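Local coordinates for N-acetylneuraminate lyase (Fusobacterium nucleatum subsp. nucleatum ATCC 25586, PDB 5ZKA), which is a lyase of the dihydrodipicolinate synthetase family, folded as a TIM barrel of parallel strands ringed by helices, at residues S69-E72 with K73-V76; V94-N98 with L99-V103; Y150-P153 with F154-V158; N159-L162 with S163-G166; A181-F184 with Y185-E188. One frame throughout, in Å; residues are numbered along the deposited sequence.

How the contacts relate
All five contacts are local turns at the start of helices, in series along the chain, so none nests within or crosses another. Contact 1 opens helix 70-84, which follows strand 55-58, and contact 2 turns strand 89-93 into helix 99-112; the two touch where T70 and K73 meet E101. Further along, contact 3 carries strand 147-150 into the short helix 153-156, and contact 4 starts helix 162-169 after a short loop. Contact 5 leads from strand 174-176 into helix 184-193, a few residues beyond K178, a modified lysine in this structure. Contacts 3, 4 and 5 pack together, whereas contacts 1 and 5 lie on opposite sides of the chain's centre.

Contact 1: residues S69-E72 with K73-V76; sequences STEE and KKRV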
# COMPACT_ATOMS: atom_id res chain seq x y z
N SER A 69 1.97 -6.67 33.46
CA SER A 69 1.91 -8.02 34.00
C SER A 69 0.59 -8.71 33.65
O SER A 69 -0.40 -8.08 33.28
CB SER A 69 2.07 -8.00 35.52
OG SER A 69 0.89 -7.48 36.12
N THR A 70 0.59 -10.05 33.79
CA THR A 70 -0.61 -10.83 33.53
C THR A 70 -1.78 -10.34 34.39
O THR A 70 -2.90 -10.19 33.89
CB THR A 70 -0.34 -12.31 33.80
OG1 THR A 70 0.77 -12.74 32.99
CG2 THR A 70 -1.56 -13.14 33.44
N GLU A 71 -1.54 -10.09 35.67
CA GLU A 71 -2.62 -9.61 36.53
C GLU A 71 -3.09 -8.23 36.10
O GLU A 71 -4.29 -7.94 36.15
CB GLU A 71 -2.18 -9.59 38.00
CG GLU A 71 -2.06 -10.98 38.63
CD GLU A 71 -3.30 -11.84 38.40
OE1 GLU A 71 -4.29 -11.68 39.14
OE2 GLU A 71 -3.27 -12.70 37.48
N GLU A 72 -2.17 -7.38 35.66
CA GLU A 72 -2.56 -6.07 35.19
C GLU A 72 -3.38 -6.17 33.91
O GLU A 72 -4.36 -5.43 33.73
CB GLU A 72 -1.31 -5.20 35.01
CG GLU A 72 -0.79 -4.68 36.35
CD GLU A 72 0.60 -4.08 36.30
OE1 GLU A 72 1.39 -4.41 35.39
OE2 GLU A 72 0.91 -3.24 37.19
N LYS A 73 -3.01 -7.10 33.01
CA LYS A 73 -3.84 -7.33 31.83
C LYS A 73 -5.26 -7.73 32.22
O LYS A 73 -6.24 -7.24 31.65
CB LYS A 73 -3.23 -8.42 30.94
CG LYS A 73 -1.92 -8.02 30.26
CD LYS A 73 -1.21 -9.28 29.74
CE LYS A 73 0.18 -8.97 29.19
NZ LYS A 73 0.78 -10.19 28.52
N LYS A 74 -5.38 -8.64 33.20
CA LYS A 74 -6.71 -9.08 33.63
C LYS A 74 -7.55 -7.92 34.15
O LYS A 74 -8.75 -7.83 33.87
CB LYS A 74 -6.57 -10.18 34.69
CG LYS A 74 -5.97 -11.49 34.18
CD LYS A 74 -5.80 -12.49 35.33
CE LYS A 74 -5.38 -13.87 34.83
NZ LYS A 74 -5.19 -14.82 35.98
N ARG A 75 -6.93 -7.02 34.93
CA ARG A 75 -7.69 -5.91 35.50
C ARG A 75 -8.18 -4.96 34.41
O ARG A 75 -9.30 -4.43 34.49
CB ARG A 75 -6.84 -5.17 36.52
CG ARG A 75 -7.61 -4.06 37.26
CD ARG A 75 -8.57 -4.63 38.31
NE ARG A 75 -9.51 -3.63 38.81
CZ ARG A 75 -10.84 -3.74 38.75
NH1 ARG A 75 -11.39 -4.82 38.22
NH2 ARG A 75 -11.62 -2.78 39.23
N VAL A 76 -7.36 -4.73 33.38
CA VAL A 76 -7.81 -3.92 32.24
C VAL A 76 -9.03 -4.55 31.58
O VAL A 76 -10.02 -3.88 31.29
CB VAL A 76 -6.66 -3.74 31.23
CG1 VAL A 76 -7.19 -3.17 29.91
CG2 VAL A 76 -5.58 -2.84 31.82
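K74 runs beside T70 and points the same way at the start of helix 70-84, while E71 reaches over the lysine at a slant. The long K74 chain has CG opposite its carbonyl carbon (chi1 -67°) and stays extended beyond it, which carries it back along the first turn. K74 CG rests 3.3 Å from T70 O, and K74 CE meets T70 CG2 at 4.1 Å. E71 bends at chi2 (-49°), and this folds its carboxylate toward the lysine tail: E71 OE2 stands 3.2 Å from K74 NZ in a salt bridge whose hydrogen bond is weak. The ammonium group is held more firmly by a salt bridge to E104, and it makes a cation-pi contact with Y108. K73 also lies extended, with K73 CG 3.4 Å from S69 O. Its ammonium group pairs with E101, to which the T70 hydroxyl also bonds, so both reach helix 99-112. At the helix start S69 and E72 form a capping box. E72 N donates to S69 OG at 3.1 Å, and S69 N returns a nearly straight bond of 3.0 Å to the anti lone pair of E72 OE1. Serine suits the N-cap because its short hydroxyl can reach an N-H of the first turn; glutamate three places on is long enough to return to the cap. Backbone bonds such as K73 N to S69 O, 2.8 Å, begin the helix ladder. Chemically, two acidic side chains in the first turn should be favoured by the helix N terminus, while the lysines following them bind this helix to its neighbour through paired charges.

Contact 2: residues V94-N98 with L99-V103; sequences VGSIN and LNEAV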
# COMPACT_ATOMS: atom_id res chain seq x y z
N VAL A 94 -5.23 -11.47 23.51
CA VAL A 94 -4.67 -12.29 24.58
C VAL A 94 -3.35 -12.95 24.18
O VAL A 94 -2.80 -13.73 24.96
CB VAL A 94 -5.67 -13.36 25.06
CG1 VAL A 94 -6.94 -12.69 25.60
CG2 VAL A 94 -6.00 -14.33 23.93
N GLY A 95 -2.81 -12.63 23.00
CA GLY A 95 -1.60 -13.29 22.54
C GLY A 95 -0.37 -12.89 23.34
O GLY A 95 -0.34 -11.87 24.02
N SER A 96 0.68 -13.70 23.20
CA SER A 96 1.86 -13.58 24.06
C SER A 96 2.90 -14.58 23.56
O SER A 96 2.57 -15.55 22.87
CB SER A 96 1.50 -13.84 25.53
OG SER A 96 2.63 -14.15 26.31
N ILE A 97 4.17 -14.33 23.91
CA ILE A 97 5.20 -15.33 23.64
C ILE A 97 4.93 -16.59 24.45
O ILE A 97 5.33 -17.68 24.05
CB ILE A 97 6.62 -14.79 23.94
CG1 ILE A 97 6.88 -13.46 23.23
CG2 ILE A 97 7.71 -15.83 23.53
CD1 ILE A 97 8.14 -12.75 23.75
N ASN A 98 4.23 -16.44 25.57
CA ASN A 98 3.92 -17.53 26.49
C ASN A 98 2.53 -18.06 26.16
O ASN A 98 1.52 -17.41 26.47
CB ASN A 98 4.00 -17.02 27.93
CG ASN A 98 3.63 -18.06 28.96
OD1 ASN A 98 3.09 -19.11 28.64
ND2 ASN A 98 3.91 -17.76 30.23
N LEU A 99 2.47 -19.24 25.53
CA LEU A 99 1.19 -19.80 25.13
C LEU A 99 0.32 -20.12 26.35
O LEU A 99 -0.91 -19.92 26.30
CB LEU A 99 1.40 -21.06 24.28
CG LEU A 99 0.17 -21.79 23.73
CD1 LEU A 99 -0.83 -20.83 23.06
CD2 LEU A 99 0.60 -22.89 22.75
N ASN A 100 0.93 -20.60 27.43
CA ASN A 100 0.17 -20.86 28.67
C ASN A 100 -0.51 -19.58 29.18
O ASN A 100 -1.63 -19.63 29.71
CB ASN A 100 1.09 -21.43 29.74
CG ASN A 100 1.41 -22.92 29.52
OD1 ASN A 100 1.15 -23.48 28.45
ND2 ASN A 100 1.99 -23.55 30.53
N GLU A 101 0.17 -18.43 29.06
CA GLU A 101 -0.46 -17.17 29.44
C GLU A 101 -1.61 -16.83 28.50
O GLU A 101 -2.67 -16.36 28.95
CB GLU A 101 0.56 -16.03 29.44
CG GLU A 101 -0.02 -14.69 29.92
CD GLU A 101 0.87 -13.49 29.63
OE1 GLU A 101 1.78 -13.61 28.77
OE2 GLU A 101 0.67 -12.43 30.27
N ALA A 102 -1.42 -17.06 27.20
CA ALA A 102 -2.44 -16.74 26.22
C ALA A 102 -3.72 -17.52 26.47
O ALA A 102 -4.83 -16.98 26.37
CB ALA A 102 -1.91 -17.00 24.80
N VAL A 103 -3.59 -18.80 26.81
CA VAL A 103 -4.77 -19.62 27.11
C VAL A 103 -5.41 -19.16 28.42
O VAL A 103 -6.64 -19.06 28.51
CB VAL A 103 -4.38 -21.11 27.16
CG1 VAL A 103 -5.49 -21.93 27.81
CG2 VAL A 103 -4.04 -21.63 25.74
O HOH W 1 4.06 -14.75 30.85
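The strongest polar link joins S96 to E101: S96 OG donates to E101 OE1 at 2.7 Å, meeting the carboxylate oxygen nearly end-on. The same hydroxyl accepts from N98 N at 2.9 Å, closing an ST turn, so S96 OG is both donor and acceptor and its rotation is fixed. N98 then caps the helix. With CG opposite its own backbone N (chi1 177°), the side chain swings over the first turn, and N98 OD1 takes the N-H of E101 at 3.0 Å. The donor stands above the amide plane, 78° out of it, and so does not use a lone pair. Asparagine suits this position because its carbonyl oxygen reaches the first turn while its NH2 remains available to a water. That water accepts from N98 ND2 at 3.1 Å and donates weakly to E101 OE1, bridging two side chains that cross at about a right angle. E101 OE2 is turned instead toward helix 70-84. Behind the polar shell A102 N bonds to N98 O at 3.0 Å, and the small A102 methyl packs 3.4 Å from V94 O. This buried carbonyl has no conventional hydrogen-bond partner in the model; A102 CA makes a C-H...O contact of 3.3 Å with V94 O. V94 CG2 lies against A102 O, and the V94 side chain also packs on L105 and V109 farther along the helix. L99 and A102 face I139 of helix 129-143. An ST turn leading straight into an asparagine N-cap here ends the loop from strand 89-93 and starts helix 99-112, a beta-to-alpha connection of the TIM barrel.

Contact 3: residues Y150-P153 with F154-V158; sequences YSIP and FLTGV
The single-turn helix 153-156, which follows strand 147-150, is closed where the carbonyl of I152, its N-cap residue, receives the N-H groups of L155 and T156. T156 N comes nearly head-on to I152 O at 3.0 Å, with an N-H...O angle of 166°. L155 N, 3.2 Å from I152 O, approaches from above the carbonyl plane, so one oxygen grips two successive amides from different directions. P153 suits the first helical position, where the proline ring restrains phi near the helical value and no N-H is needed for the helix. The side chains follow the same turn. I152 extends CG1 opposite its backbone N (chi1 -178°), which lays CD1 obliquely against L155 CD1 at 3.7 Å, while its other branch, CG2, lies 3.9 Å from T156 CG2 and also sits over one face of the Y150 ring, offset toward its rim. This is one of the strand-to-helix loops of the TIM barrel, and I152 also packs on V120 of the adjacent strand 117-120. At the far end T156 OG1 accepts from V158 N at 3.1 Å, making an ST turn. A water bridges T156 OG1 and I152 N, satisfying the amide that precedes the helix. G157 leaves the helix with positive phi (73°), a conformation that favours glycine, and its N donates to P153 O at 2.8 Å. Beyond it the chain doubles back, and V158 O comes to rest 3.5 Å from P153 CB.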
# COMPACT_ATOMS: atom_id res chain seq x y z
N TYR A 150 -3.85 -11.49 14.72
CA TYR A 150 -3.22 -10.17 14.78
C TYR A 150 -1.87 -10.27 14.08
O TYR A 150 -0.92 -10.84 14.62
CB TYR A 150 -3.06 -9.68 16.23
CG TYR A 150 -2.44 -8.29 16.40
CD1 TYR A 150 -2.27 -7.42 15.32
CD2 TYR A 150 -2.00 -7.86 17.65
CE1 TYR A 150 -1.70 -6.16 15.48
CE2 TYR A 150 -1.42 -6.61 17.83
CZ TYR A 150 -1.28 -5.76 16.74
OH TYR A 150 -0.71 -4.51 16.91
N SER A 151 -1.79 -9.71 12.87
CA SER A 151 -0.60 -9.79 12.03
C SER A 151 0.08 -8.42 11.98
O SER A 151 -0.46 -7.48 11.39
CB SER A 151 -0.95 -10.26 10.62
OG SER A 151 0.22 -10.21 9.80
N ILE A 152 1.25 -8.32 12.61
CA ILE A 152 1.97 -7.04 12.64
C ILE A 152 3.46 -7.27 12.37
O ILE A 152 4.28 -7.26 13.30
CB ILE A 152 1.70 -6.28 13.96
CG1 ILE A 152 2.42 -4.92 13.97
CG2 ILE A 152 1.99 -7.15 15.19
CD1 ILE A 152 1.78 -3.89 14.88
N PRO A 153 3.84 -7.46 11.10
CA PRO A 153 5.24 -7.82 10.79
C PRO A 153 6.26 -6.74 11.14
O PRO A 153 7.43 -7.07 11.39
CB PRO A 153 5.22 -8.10 9.28
CG PRO A 153 3.77 -8.09 8.86
CD PRO A 153 3.01 -7.32 9.90
N PHE A 154 5.85 -5.47 11.16
CA PHE A 154 6.80 -4.40 11.49
C PHE A 154 7.36 -4.57 12.90
O PHE A 154 8.50 -4.18 13.16
CB PHE A 154 6.14 -3.03 11.35
CG PHE A 154 7.05 -1.89 11.67
CD1 PHE A 154 8.24 -1.71 10.97
CD2 PHE A 154 6.74 -1.00 12.69
CE1 PHE A 154 9.10 -0.66 11.27
CE2 PHE A 154 7.59 0.06 13.00
CZ PHE A 154 8.77 0.23 12.29
N LEU A 155 6.56 -5.12 13.83
CA LEU A 155 7.00 -5.33 15.20
C LEU A 155 7.47 -6.76 15.47
O LEU A 155 8.43 -6.95 16.22
CB LEU A 155 5.87 -4.98 16.18
CG LEU A 155 5.37 -3.53 16.18
CD1 LEU A 155 4.42 -3.31 17.36
CD2 LEU A 155 6.54 -2.54 16.21
N THR A 156 6.82 -7.77 14.88
CA THR A 156 7.18 -9.16 15.16
C THR A 156 8.19 -9.74 14.18
O THR A 156 8.85 -10.73 14.51
CB THR A 156 5.94 -10.07 15.12
OG1 THR A 156 5.41 -10.09 13.79
CG2 THR A 156 4.86 -9.59 16.09
N GLY A 157 8.29 -9.18 12.98
CA GLY A 157 9.08 -9.80 11.93
C GLY A 157 8.48 -11.04 11.31
O GLY A 157 9.17 -11.73 10.55
N VAL A 158 7.21 -11.35 11.60
CA VAL A 158 6.56 -12.56 11.12
C VAL A 158 5.75 -12.20 9.88
O VAL A 158 4.75 -11.49 9.97
CB VAL A 158 5.67 -13.20 12.20
CG1 VAL A 158 4.81 -14.30 11.59
CG2 VAL A 158 6.52 -13.73 13.36
O HOH W 2 2.27 -11.60 10.70
O HOH W 3 2.82 -10.83 12.94

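Contact 4: residues N159-L162 with S163-G166; sequences NMSL and SQFG
M160 covers one face of the F165 ring, and this is the tight, buried part of the contact. M160 CG stands over the middle of the ring, 3.9 Å from its centroid and 12° off the normal, as a CH-pi contact. The sulfur lies over the same ring, M160 SD being 4.5 Å from the centroid. The bend at chi2 (135°) and again at chi3 folds the thioether across the aromatic surface, and M160 CB adds a contact of 3.8 Å to F165 CE2. Methionine fits because its flexible, polarisable chain can follow a flat ring; phenylalanine offers that surface and also packs on V177, V190 and F194. Q164 crosses M160 obliquely, its CB 3.7 Å from M160 CG, and its extended chain then reaches back to the N-cap residue. There S161 N donates to Q164 OE1 at 2.9 Å in an almost straight bond (175°), with the donor tilted out of the amide plane. The other side is looser and more polar. S163 is exposed and S161 partly so, and their hydroxyls come close, S161 OG lying 3.0 Å from S163 OG. L162, by contrast, packs against R189 and V190 of helix 184-193 and against an acidic side chain of a neighbouring subunit. Backbone bonds join the two parts, F165 N meeting S161 O at 3.0 Å. A serine N-cap whose amide is held by a glutamine three residues on, backed by a Met-aromatic contact, thus starts helix 162-169 in the outer layer of the TIM barrel.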
# COMPACT_ATOMS: atom_id res chain seq x y z
N ASN A 159 6.18 -12.71 8.72
CA ASN A 159 5.54 -12.42 7.43
C ASN A 159 4.78 -13.65 6.97
O ASN A 159 5.38 -14.69 6.68
CB ASN A 159 6.58 -11.99 6.40
CG ASN A 159 7.15 -10.61 6.68
OD1 ASN A 159 8.31 -10.47 7.07
ND2 ASN A 159 6.32 -9.59 6.50
N MET A 160 3.46 -13.53 6.89
CA MET A 160 2.57 -14.66 6.63
C MET A 160 2.15 -14.67 5.17
O MET A 160 1.72 -13.64 4.63
CB MET A 160 1.33 -14.57 7.53
CG MET A 160 0.47 -15.81 7.52
SD MET A 160 -0.01 -16.26 9.20
CE MET A 160 1.59 -16.56 9.93
N SER A 161 2.27 -15.83 4.53
CA SER A 161 1.94 -16.03 3.13
C SER A 161 0.44 -16.25 2.94
O SER A 161 -0.30 -16.54 3.89
CB SER A 161 2.70 -17.22 2.56
OG SER A 161 1.94 -18.41 2.69
N LEU A 162 -0.00 -16.13 1.69
CA LEU A 162 -1.41 -16.33 1.38
C LEU A 162 -1.85 -17.76 1.69
O LEU A 162 -2.93 -17.97 2.25
CB LEU A 162 -1.69 -15.98 -0.08
CG LEU A 162 -3.11 -16.10 -0.61
CD1 LEU A 162 -4.07 -15.18 0.14
CD2 LEU A 162 -3.11 -15.80 -2.11
N SER A 163 -1.03 -18.75 1.34
CA SER A 163 -1.39 -20.14 1.66
C SER A 163 -1.37 -20.40 3.16
O SER A 163 -2.11 -21.26 3.66
CB SER A 163 -0.44 -21.11 0.96
OG SER A 163 0.90 -20.85 1.33
N GLN A 164 -0.52 -19.69 3.90
CA GLN A 164 -0.51 -19.83 5.35
C GLN A 164 -1.79 -19.26 5.96
O GLN A 164 -2.38 -19.88 6.86
CB GLN A 164 0.74 -19.17 5.91
CG GLN A 164 2.01 -19.93 5.50
CD GLN A 164 3.29 -19.25 5.94
OE1 GLN A 164 3.33 -18.04 6.16
NE2 GLN A 164 4.35 -20.04 6.10
N PHE A 165 -2.26 -18.10 5.49
CA PHE A 165 -3.56 -17.61 5.93
C PHE A 165 -4.65 -18.64 5.64
O PHE A 165 -5.54 -18.87 6.47
CB PHE A 165 -3.91 -16.28 5.26
CG PHE A 165 -3.33 -15.07 5.94
CD1 PHE A 165 -3.73 -14.71 7.22
CD2 PHE A 165 -2.38 -14.29 5.30
CE1 PHE A 165 -3.19 -13.59 7.85
CE2 PHE A 165 -1.83 -13.17 5.92
CZ PHE A 165 -2.24 -12.82 7.21
N GLY A 166 -4.59 -19.27 4.47
CA GLY A 166 -5.57 -20.30 4.14
C GLY A 166 -5.58 -21.44 5.13
O GLY A 166 -6.65 -21.95 5.48

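Contact 5: residues A181-F184 with Y185-E188; sequences AGDF and YLLE
F184 lies alongside L187, the two side chains pointing the same way from the first turn of helix 184-193. F184 CD2 and L187 CD2 are 3.9 Å apart, the methyl meeting the ring obliquely. The F184 ring continues into a larger apolar cluster: it meets F203 and an aromatic side chain of a neighbouring subunit, while both F184 and L187 touch A210. Large hydrophobic residues therefore suit the buried side of this turn. D183, the N-cap, works on a different side. Its CG stands opposite the backbone N (chi1 -179°), which carries the carboxylate over the amides that begin the helix. L186 N meets D183 OD1 at 3.1 Å and almost straight, 176° at the hydrogen, yet from well above the carboxylate plane. Y185 N makes a weak second bond to D183 OD1, 3.1 Å long. The aspartate crosses L186 at about a right angle, and its other oxygen, D183 OD2, rests 3.5 Å from L186 CB. Aspartate is short enough to fold back on the turn and has a carboxylate to receive its N-H groups. The main chain is held as well, with L187 N bonded to D183 O at 3.0 Å and E188 N to F184 O at 3.2 Å. E188 bends away, and both oxygens of its carboxylate are hydrogen-bonded from the neighbouring subunit. A negative charge over the helix N terminus would be expected to suit the helix dipole, while F184 and E188 give the turn apolar and polar links across the subunit interface.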
# COMPACT_ATOMS: atom_id res chain seq x y z
N ALA A 181 0.30 -5.14 7.81
CA ALA A 181 1.33 -5.02 6.78
C ALA A 181 0.86 -4.07 5.69
O ALA A 181 -0.27 -4.15 5.22
CB ALA A 181 1.65 -6.40 6.19
N GLY A 182 1.74 -3.15 5.29
CA GLY A 182 1.36 -2.20 4.26
C GLY A 182 1.42 -2.76 2.85
O GLY A 182 1.66 -2.02 1.89
N ASP A 183 1.20 -4.07 2.71
CA ASP A 183 1.27 -4.78 1.42
C ASP A 183 -0.15 -4.88 0.86
O ASP A 183 -0.90 -5.79 1.20
CB ASP A 183 1.91 -6.16 1.62
CG ASP A 183 2.05 -6.93 0.32
OD1 ASP A 183 1.47 -6.50 -0.70
OD2 ASP A 183 2.75 -7.98 0.32
N PHE A 184 -0.51 -3.94 -0.03
CA PHE A 184 -1.87 -3.91 -0.53
C PHE A 184 -2.12 -4.91 -1.66
O PHE A 184 -3.28 -5.15 -2.00
CB PHE A 184 -2.24 -2.48 -0.97
CG PHE A 184 -2.54 -1.57 0.18
CD1 PHE A 184 -1.53 -1.13 1.01
CD2 PHE A 184 -3.85 -1.18 0.45
CE1 PHE A 184 -1.82 -0.31 2.11
CE2 PHE A 184 -4.14 -0.36 1.53
CZ PHE A 184 -3.13 0.07 2.36
N TYR A 185 -1.08 -5.53 -2.22
CA TYR A 185 -1.33 -6.67 -3.08
C TYR A 185 -1.78 -7.87 -2.25
O TYR A 185 -2.81 -8.50 -2.53
CB TYR A 185 -0.06 -7.00 -3.88
CG TYR A 185 -0.15 -8.23 -4.76
CD1 TYR A 185 -1.28 -8.50 -5.53
CD2 TYR A 185 0.91 -9.11 -4.84
CE1 TYR A 185 -1.36 -9.64 -6.35
CE2 TYR A 185 0.86 -10.25 -5.66
CZ TYR A 185 -0.27 -10.50 -6.41
OH TYR A 185 -0.32 -11.64 -7.21
N LEU A 186 -1.04 -8.17 -1.18
CA LEU A 186 -1.45 -9.25 -0.30
C LEU A 186 -2.84 -8.98 0.29
O LEU A 186 -3.65 -9.90 0.44
CB LEU A 186 -0.42 -9.45 0.81
CG LEU A 186 -0.72 -10.53 1.85
CD1 LEU A 186 -0.67 -11.92 1.22
CD2 LEU A 186 0.27 -10.42 3.00
N LEU A 187 -3.13 -7.71 0.62
CA LEU A 187 -4.45 -7.38 1.18
C LEU A 187 -5.55 -7.74 0.19
O LEU A 187 -6.56 -8.35 0.56
CB LEU A 187 -4.52 -5.90 1.56
CG LEU A 187 -5.89 -5.39 2.07
CD1 LEU A 187 -6.40 -6.23 3.25
CD2 LEU A 187 -5.84 -3.90 2.42
N GLU A 188 -5.36 -7.40 -1.09
CA GLU A 188 -6.36 -7.75 -2.09
C GLU A 188 -6.46 -9.26 -2.28
O GLU A 188 -7.55 -9.80 -2.50
CB GLU A 188 -6.02 -7.04 -3.41
CG GLU A 188 -6.95 -7.37 -4.59
CD GLU A 188 -6.63 -8.72 -5.25
OE1 GLU A 188 -5.44 -9.08 -5.29
OE2 GLU A 188 -7.57 -9.41 -5.70